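Local coordinates for Exo-poly-alpha-D-galacturonosidase (Thermotoga maritima, PDB 3JUR), which probably hydrolyses polygalacturonate chains of pectin, as a hyperthermoactive exopolygalacturonase of glycosyl hydrolase family 28 that assembles as a tetramer, at residues E323-L328 and N346-V351; E354-N359 and K379-T384; G297-G302 and R310-R315. All coordinates share one frame; numbering follows the deposited sequence.

Interaction 1 (E323-L328 and N346-V351)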
# COMPACT_ATOMS: atom_id res chain seq x y z
N GLU D 323 9.23 -10.89 -22.49
CA GLU D 323 7.84 -10.52 -22.74
C GLU D 323 6.94 -11.01 -21.62
O GLU D 323 6.01 -10.30 -21.21
CB GLU D 323 7.35 -11.05 -24.08
CG GLU D 323 7.94 -10.33 -25.29
CD GLU D 323 7.35 -10.82 -26.61
OE1 GLU D 323 6.45 -11.70 -26.59
OE2 GLU D 323 7.77 -10.32 -27.68
N ARG D 324 7.22 -12.23 -21.15
CA ARG D 324 6.42 -12.90 -20.13
C ARG D 324 7.32 -13.74 -19.25
O ARG D 324 8.30 -14.35 -19.72
CB ARG D 324 5.37 -13.82 -20.78
CG ARG D 324 4.41 -13.09 -21.70
CD ARG D 324 3.53 -14.01 -22.54
NE ARG D 324 2.97 -13.19 -23.62
CZ ARG D 324 3.57 -12.94 -24.78
NH1 ARG D 324 4.76 -13.50 -25.05
NH2 ARG D 324 2.99 -12.15 -25.66
N ALA D 325 6.99 -13.81 -17.96
CA ALA D 325 7.76 -14.63 -17.04
C ALA D 325 7.27 -16.07 -17.07
O ALA D 325 8.07 -17.00 -17.28
CB ALA D 325 7.71 -14.06 -15.62
N LEU D 326 5.97 -16.25 -16.88
CA LEU D 326 5.32 -17.56 -16.88
C LEU D 326 4.18 -17.51 -17.89
O LEU D 326 3.32 -16.62 -17.84
CB LEU D 326 4.78 -17.92 -15.49
CG LEU D 326 3.95 -19.21 -15.34
CD1 LEU D 326 4.78 -20.48 -15.65
CD2 LEU D 326 3.33 -19.32 -13.95
N ARG D 327 4.16 -18.48 -18.79
CA ARG D 327 3.21 -18.52 -19.89
C ARG D 327 2.67 -19.94 -20.09
O ARG D 327 3.45 -20.86 -20.34
CB ARG D 327 3.91 -18.02 -21.15
CG ARG D 327 3.00 -17.77 -22.35
CD ARG D 327 3.86 -17.43 -23.56
NE ARG D 327 3.06 -16.81 -24.61
CZ ARG D 327 3.48 -16.63 -25.86
NH1 ARG D 327 4.70 -17.01 -26.22
NH2 ARG D 327 2.68 -16.05 -26.75
N LEU D 328 1.36 -20.12 -19.97
CA LEU D 328 0.69 -21.37 -20.36
C LEU D 328 -0.22 -21.12 -21.57
O LEU D 328 -1.07 -20.23 -21.55
CB LEU D 328 -0.09 -21.98 -19.18
CG LEU D 328 0.68 -22.69 -18.05
CD1 LEU D 328 1.57 -21.75 -17.24
CD2 LEU D 328 -0.26 -23.43 -17.12
N ASN D 346 11.11 -16.88 -7.99
CA ASN D 346 11.63 -16.29 -9.22
C ASN D 346 11.65 -14.78 -9.19
O ASN D 346 10.90 -14.16 -8.43
CB ASN D 346 10.86 -16.82 -10.43
CG ASN D 346 11.04 -18.31 -10.63
OD1 ASN D 346 12.16 -18.79 -10.79
ND2 ASN D 346 9.95 -19.06 -10.61
N VAL D 347 12.52 -14.19 -10.00
CA VAL D 347 12.62 -12.75 -10.14
C VAL D 347 12.43 -12.41 -11.62
O VAL D 347 13.06 -13.02 -12.49
CB VAL D 347 13.98 -12.19 -9.64
CG1 VAL D 347 14.05 -10.69 -9.84
CG2 VAL D 347 14.21 -12.53 -8.17
N ALA D 348 11.56 -11.45 -11.90
CA ALA D 348 11.36 -10.98 -13.27
C ALA D 348 11.44 -9.46 -13.28
O ALA D 348 10.67 -8.79 -12.60
CB ALA D 348 10.02 -11.47 -13.82
N VAL D 349 12.38 -8.92 -14.04
CA VAL D 349 12.55 -7.47 -14.09
C VAL D 349 12.37 -6.91 -15.50
O VAL D 349 12.87 -7.48 -16.47
CB VAL D 349 13.87 -6.98 -13.37
CG1 VAL D 349 14.71 -8.14 -12.88
CG2 VAL D 349 14.69 -6.01 -14.20
N ASN D 350 11.61 -5.82 -15.59
CA ASN D 350 11.27 -5.17 -16.87
C ASN D 350 10.54 -6.10 -17.85
O ASN D 350 10.89 -6.17 -19.03
CB ASN D 350 12.52 -4.53 -17.50
CG ASN D 350 13.02 -3.32 -16.73
OD1 ASN D 350 12.23 -2.52 -16.21
ND2 ASN D 350 14.34 -3.16 -16.65
N VAL D 351 9.54 -6.82 -17.34
CA VAL D 351 8.63 -7.58 -18.19
C VAL D 351 7.86 -6.62 -19.12
O VAL D 351 7.40 -5.57 -18.67
CB VAL D 351 7.65 -8.43 -17.35
CG1 VAL D 351 6.65 -9.17 -18.24
CG2 VAL D 351 8.41 -9.43 -16.46
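Ala325 and Ala348 meet methyl to methyl, their CB atoms 3.9 Å apart and each directed at the opposing segment. With nothing longer than a methyl on either side, the backbones can come close here, the two CA atoms lying 6.4 Å apart. Ala325 stands where the chain turns a corner of the right-handed parallel beta-helix of this family, whereas Ala348 belongs to a straight strand, so the outer side of a bend rests on a strand.

The second point of contact mixes apolar and polar atoms. Val351 places CG1 anti to its own backbone N (chi1 177°), and this branch reaches the main chain of Glu323, with CG1 3.2 Å from Glu323 O. A methyl against a carbonyl oxygen at this range is snug packing. The same branch passes alongside Arg324, whose CA is 4.2 Å from Val351 CG1, while the side chains of Glu323 and Arg324 leave the interface on its far side.

There they form a charged layer. Glu323 OE1 offers its anti lone pair to Arg324 NH1 at 2.9 Å in a salt bridge, with the oxygen 33° out of the guanidinium plane; NH1 also donates to the main-chain O of His296. Arg327 NH2 lies over one face of the Arg324 guanidinium, toward its rim, and in return Arg324 NH1 sits 3.5 Å above the centre of the Arg327 group. Asp261, paired with Arg327 NH1, would be expected to ease the closeness of these two cations.

Backbone hydrogen bonds join Ala325 to Leu299 before it in the coil and Leu326 to Val355 after it. Ala325 and Leu326 both pack on Phe343 of strand 337-349, while Val347 and Val349 turn the other way and pack against Val349 and Val347 of a second subunit.

Interaction 2 (E354-N359 and K379-T384); sequences EVIRIN and KNLKAT
Val355, Ile356, Leu381 and Ala383 meet with no flat group between them; the planar groups sit at the margins, bonded through their polar atoms. Glu354 OE1 takes a weak hydrogen bond, part of a salt bridge, from Arg357 NH2 at 3.3 Å and also pairs with Arg324; OE2 pairs with Arg391. At the other margin the Asn380 amide receives Lys382 NZ on OD1 at 2.9 Å, the donor tilted 29° from the carbonyl plane, and its ND2 donates to Asp345.

Two methyls, Val355 CG1 and Leu381 CD2, carry the contact. With CG1 anti to its backbone N (chi1 179°), Val355 brings that methyl 3.7 Å from Ala383 CB and 3.9 Å from Leu381 CD2. Leu381 uses that same CD2 to meet Ile356, whose CD1 is 3.9 Å away, the two side chains running past one another in opposite senses. Ile356 thus reaches the contact with its far end rather than with its base. Phe343 and Ala348 of strand 337-349 flank Leu381 and Ala383.

The contact is purely apolar: buried methyls touch at van der Waals distance, and shape and exclusion of water, not directional bonds, join the beta-helix corner at Val355 to strand 382-384 on another face of the following turn.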
# COMPACT_ATOMS: atom_id res chain seq x y z
N GLU D 354 3.06 -9.64 -20.33
CA GLU D 354 2.35 -10.13 -19.15
C GLU D 354 3.31 -10.88 -18.25
O GLU D 354 4.07 -11.70 -18.72
CB GLU D 354 1.18 -11.07 -19.52
CG GLU D 354 0.16 -10.49 -20.49
CD GLU D 354 0.40 -10.90 -21.94
OE1 GLU D 354 1.15 -11.88 -22.19
OE2 GLU D 354 -0.18 -10.25 -22.83
N VAL D 355 3.27 -10.59 -16.95
CA VAL D 355 4.14 -11.29 -16.01
C VAL D 355 3.70 -12.76 -15.92
O VAL D 355 4.53 -13.67 -16.02
CB VAL D 355 4.15 -10.63 -14.61
CG1 VAL D 355 5.04 -11.43 -13.66
CG2 VAL D 355 4.60 -9.17 -14.68
N ILE D 356 2.40 -12.96 -15.73
CA ILE D 356 1.79 -14.29 -15.68
C ILE D 356 0.67 -14.36 -16.72
O ILE D 356 -0.26 -13.55 -16.69
CB ILE D 356 1.24 -14.61 -14.26
CG1 ILE D 356 2.39 -14.65 -13.23
CG2 ILE D 356 0.47 -15.92 -14.26
CD1 ILE D 356 1.92 -14.44 -11.79
N ARG D 357 0.78 -15.31 -17.64
CA ARG D 357 -0.17 -15.46 -18.72
C ARG D 357 -0.68 -16.89 -18.81
O ARG D 357 0.10 -17.83 -18.93
CB ARG D 357 0.47 -15.07 -20.07
CG ARG D 357 -0.46 -15.23 -21.27
CD ARG D 357 -1.38 -14.04 -21.37
NE ARG D 357 -2.39 -14.15 -22.42
CZ ARG D 357 -2.21 -13.84 -23.70
NH1 ARG D 357 -3.22 -13.96 -24.55
NH2 ARG D 357 -1.03 -13.42 -24.15
N ILE D 358 -2.00 -17.05 -18.74
CA ILE D 358 -2.62 -18.35 -19.02
C ILE D 358 -3.69 -18.13 -20.07
O ILE D 358 -4.63 -17.35 -19.86
CB ILE D 358 -3.20 -19.03 -17.76
CG1 ILE D 358 -2.12 -19.15 -16.67
CG2 ILE D 358 -3.77 -20.42 -18.11
CD1 ILE D 358 -2.61 -19.75 -15.36
N ASN D 359 -3.53 -18.79 -21.21
CA ASN D 359 -4.38 -18.57 -22.37
C ASN D 359 -4.91 -19.88 -22.96
O ASN D 359 -4.11 -20.74 -23.38
CB ASN D 359 -3.60 -17.78 -23.44
CG ASN D 359 -4.45 -17.39 -24.63
OD1 ASN D 359 -5.69 -17.47 -24.59
ND2 ASN D 359 -3.80 -16.98 -25.71
N LYS D 379 4.75 -18.72 -6.13
CA LYS D 379 5.05 -18.36 -4.76
C LYS D 379 6.38 -17.64 -4.72
O LYS D 379 7.35 -18.06 -5.36
CB LYS D 379 5.05 -19.60 -3.86
CG LYS D 379 5.82 -19.45 -2.57
CD LYS D 379 4.93 -19.42 -1.37
CE LYS D 379 4.60 -20.82 -0.90
NZ LYS D 379 4.04 -20.80 0.47
N ASN D 380 6.42 -16.55 -3.96
CA ASN D 380 7.63 -15.74 -3.80
C ASN D 380 8.18 -15.22 -5.13
O ASN D 380 9.39 -15.29 -5.39
CB ASN D 380 8.72 -16.49 -3.00
CG ASN D 380 9.79 -15.57 -2.44
OD1 ASN D 380 9.50 -14.42 -2.08
ND2 ASN D 380 11.03 -16.06 -2.38
N LEU D 381 7.28 -14.71 -5.97
CA LEU D 381 7.68 -14.01 -7.19
C LEU D 381 7.88 -12.54 -6.88
O LEU D 381 7.07 -11.91 -6.18
CB LEU D 381 6.63 -14.20 -8.30
CG LEU D 381 6.69 -13.33 -9.57
CD1 LEU D 381 7.96 -13.62 -10.40
CD2 LEU D 381 5.44 -13.53 -10.42
N LYS D 382 8.98 -11.99 -7.37
CA LYS D 382 9.21 -10.56 -7.33
C LYS D 382 9.34 -10.10 -8.76
O LYS D 382 10.23 -10.57 -9.50
CB LYS D 382 10.45 -10.23 -6.50
CG LYS D 382 10.30 -10.64 -5.03
CD LYS D 382 11.48 -10.21 -4.20
CE LYS D 382 11.86 -11.26 -3.16
NZ LYS D 382 10.71 -11.77 -2.38
N ALA D 383 8.44 -9.22 -9.18
CA ALA D 383 8.39 -8.81 -10.57
C ALA D 383 8.12 -7.34 -10.78
O ALA D 383 7.45 -6.67 -9.99
CB ALA D 383 7.37 -9.66 -11.38
N THR D 384 8.62 -6.87 -11.91
CA THR D 384 8.59 -5.48 -12.26
C THR D 384 8.12 -5.38 -13.72
O THR D 384 8.53 -6.18 -14.55
CB THR D 384 9.99 -4.89 -11.97
OG1 THR D 384 9.93 -4.08 -10.78
CG2 THR D 384 10.51 -4.08 -13.10

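Interaction 3 (G297-G302 and R310-R315); sequences GGLVIG and RNVVAR
Leu299 supplies the apolar contact, touching Ala314 with both of its terminal methyls. Ala314 CB lies 3.7 Å from Leu299 CD2 and 4.0 Å from Leu299 CD1. The side chain reaches this far because Leu299 has CG anti to its backbone N (chi1 -174°), extending the branch from its strand toward the facing one. CD2 also grazes Val312, with Leu299 CD2 and Val312 CG1 4.5 Å apart. Small Ala314 and branched Val312, two positions apart, both turn inward, and the intervening Val313 turns outward onto Leu284 of strand 280-291. Ile301 points to the same interior and rests on Met338 and Ile265, and Leu299 is further enclosed by Phe343, Val263 and Val285.

This inward and outward alternation belongs to the right-handed parallel beta-helix of glycosyl hydrolase family 28. Strands 299-301 and 309-320 lie in different sheets of the coil, facing each other across its core, so side chains alone bridge the gap; the CA atoms of Leu299 and Ala314, the closest pair, are 7.5 Å apart.

Hydrogen bonding runs along the coil instead, from turn to turn. Leu299 pairs through its backbone with Ala325 and Arg327, and Val300 with Val263. Ala314 O accepts from the side-chain ND2 of Asn346, a link between neighbouring turns.

Ionic partners lie at the periphery. Arg310 bridges to Glu281 on the preceding strand of its sheet, and Arg315 to Glu11 of the helix 6-16 near the N-terminus.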
# COMPACT_ATOMS: atom_id res chain seq x y z
N GLY D 297 8.81 -15.63 -23.46
CA GLY D 297 8.47 -16.18 -22.16
C GLY D 297 9.66 -16.82 -21.47
O GLY D 297 10.52 -17.42 -22.12
N GLY D 298 9.71 -16.69 -20.15
CA GLY D 298 10.80 -17.26 -19.37
C GLY D 298 10.60 -18.75 -19.15
O GLY D 298 11.45 -19.56 -19.53
N LEU D 299 9.49 -19.09 -18.51
CA LEU D 299 9.05 -20.48 -18.39
C LEU D 299 7.70 -20.62 -19.08
O LEU D 299 6.72 -19.99 -18.69
CB LEU D 299 8.92 -20.92 -16.93
CG LEU D 299 8.60 -22.43 -16.89
CD1 LEU D 299 9.89 -23.30 -17.00
CD2 LEU D 299 7.78 -22.83 -15.70
N VAL D 300 7.66 -21.48 -20.10
CA VAL D 300 6.49 -21.61 -20.95
C VAL D 300 6.00 -23.05 -20.99
O VAL D 300 6.81 -23.99 -21.02
CB VAL D 300 6.78 -21.06 -22.37
CG1 VAL D 300 5.52 -21.04 -23.24
CG2 VAL D 300 7.36 -19.67 -22.29
N ILE D 301 4.68 -23.24 -20.93
CA ILE D 301 4.09 -24.55 -21.16
C ILE D 301 3.19 -24.45 -22.40
O ILE D 301 2.37 -23.52 -22.50
CB ILE D 301 3.25 -25.09 -19.94
CG1 ILE D 301 3.92 -24.80 -18.58
CG2 ILE D 301 2.95 -26.58 -20.11
CD1 ILE D 301 5.22 -25.54 -18.31
N GLY D 302 3.36 -25.37 -23.35
CA GLY D 302 2.55 -25.40 -24.57
C GLY D 302 3.17 -24.68 -25.76
O GLY D 302 4.32 -24.25 -25.69
N ARG D 310 2.82 -32.15 -16.59
CA ARG D 310 2.56 -32.15 -15.15
C ARG D 310 3.86 -32.17 -14.36
O ARG D 310 4.90 -32.57 -14.90
CB ARG D 310 1.68 -33.35 -14.74
CG ARG D 310 2.23 -34.70 -15.18
CD ARG D 310 1.87 -35.80 -14.20
NE ARG D 310 0.63 -36.48 -14.55
CZ ARG D 310 0.53 -37.77 -14.87
NH1 ARG D 310 1.61 -38.56 -14.89
NH2 ARG D 310 -0.65 -38.29 -15.17
N ASN D 311 3.80 -31.74 -13.10
CA ASN D 311 4.94 -31.78 -12.18
C ASN D 311 6.19 -31.11 -12.72
O ASN D 311 7.22 -31.74 -12.97
CB ASN D 311 5.21 -33.22 -11.72
CG ASN D 311 4.02 -33.82 -11.02
OD1 ASN D 311 3.35 -33.15 -10.23
ND2 ASN D 311 3.74 -35.09 -11.31
N VAL D 312 6.07 -29.80 -12.91
CA VAL D 312 7.17 -28.98 -13.36
C VAL D 312 7.45 -27.97 -12.27
O VAL D 312 6.52 -27.29 -11.80
CB VAL D 312 6.82 -28.25 -14.67
CG1 VAL D 312 7.92 -27.26 -15.04
CG2 VAL D 312 6.60 -29.24 -15.80
N VAL D 313 8.70 -27.90 -11.84
CA VAL D 313 9.13 -26.93 -10.85
C VAL D 313 10.18 -26.01 -11.48
O VAL D 313 11.22 -26.48 -11.97
CB VAL D 313 9.73 -27.59 -9.58
CG1 VAL D 313 10.24 -26.53 -8.61
CG2 VAL D 313 8.70 -28.50 -8.89
N ALA D 314 9.89 -24.71 -11.46
CA ALA D 314 10.84 -23.68 -11.87
C ALA D 314 11.15 -22.82 -10.64
O ALA D 314 10.30 -22.06 -10.18
CB ALA D 314 10.27 -22.82 -13.00
N ARG D 315 12.37 -22.97 -10.12
CA ARG D 315 12.75 -22.32 -8.89
C ARG D 315 14.02 -21.49 -9.01
O ARG D 315 15.00 -21.92 -9.64
CB ARG D 315 12.92 -23.36 -7.78
CG ARG D 315 13.14 -22.77 -6.40
CD ARG D 315 13.38 -23.84 -5.34
NE ARG D 315 14.50 -24.72 -5.66
CZ ARG D 315 15.79 -24.40 -5.58
NH1 ARG D 315 16.17 -23.19 -5.18
NH2 ARG D 315 16.71 -25.30 -5.89

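In the fold
The three contacts follow one another along the chain in the order 3, 1, 2, each closing before the next opens, as successive steps of the coil. Interactions 1 and 2 have centres 6 Å apart and are joined by a salt bridge of 2.7 Å between Arg324 NE and Glu354 OE1. Interaction 3 lies with its centre 11 Å from that of interaction 1, linked to it by probable backbone hydrogen bonds such as Ile301 N to Arg327 O, 2.7 Å; from interaction 2 it is separated by about 7 Å between nearest atoms. Interactions 1 and 2 also approach the second subunit, whereas interaction 3 does not. Their touching residues are mostly buried and form interior packing.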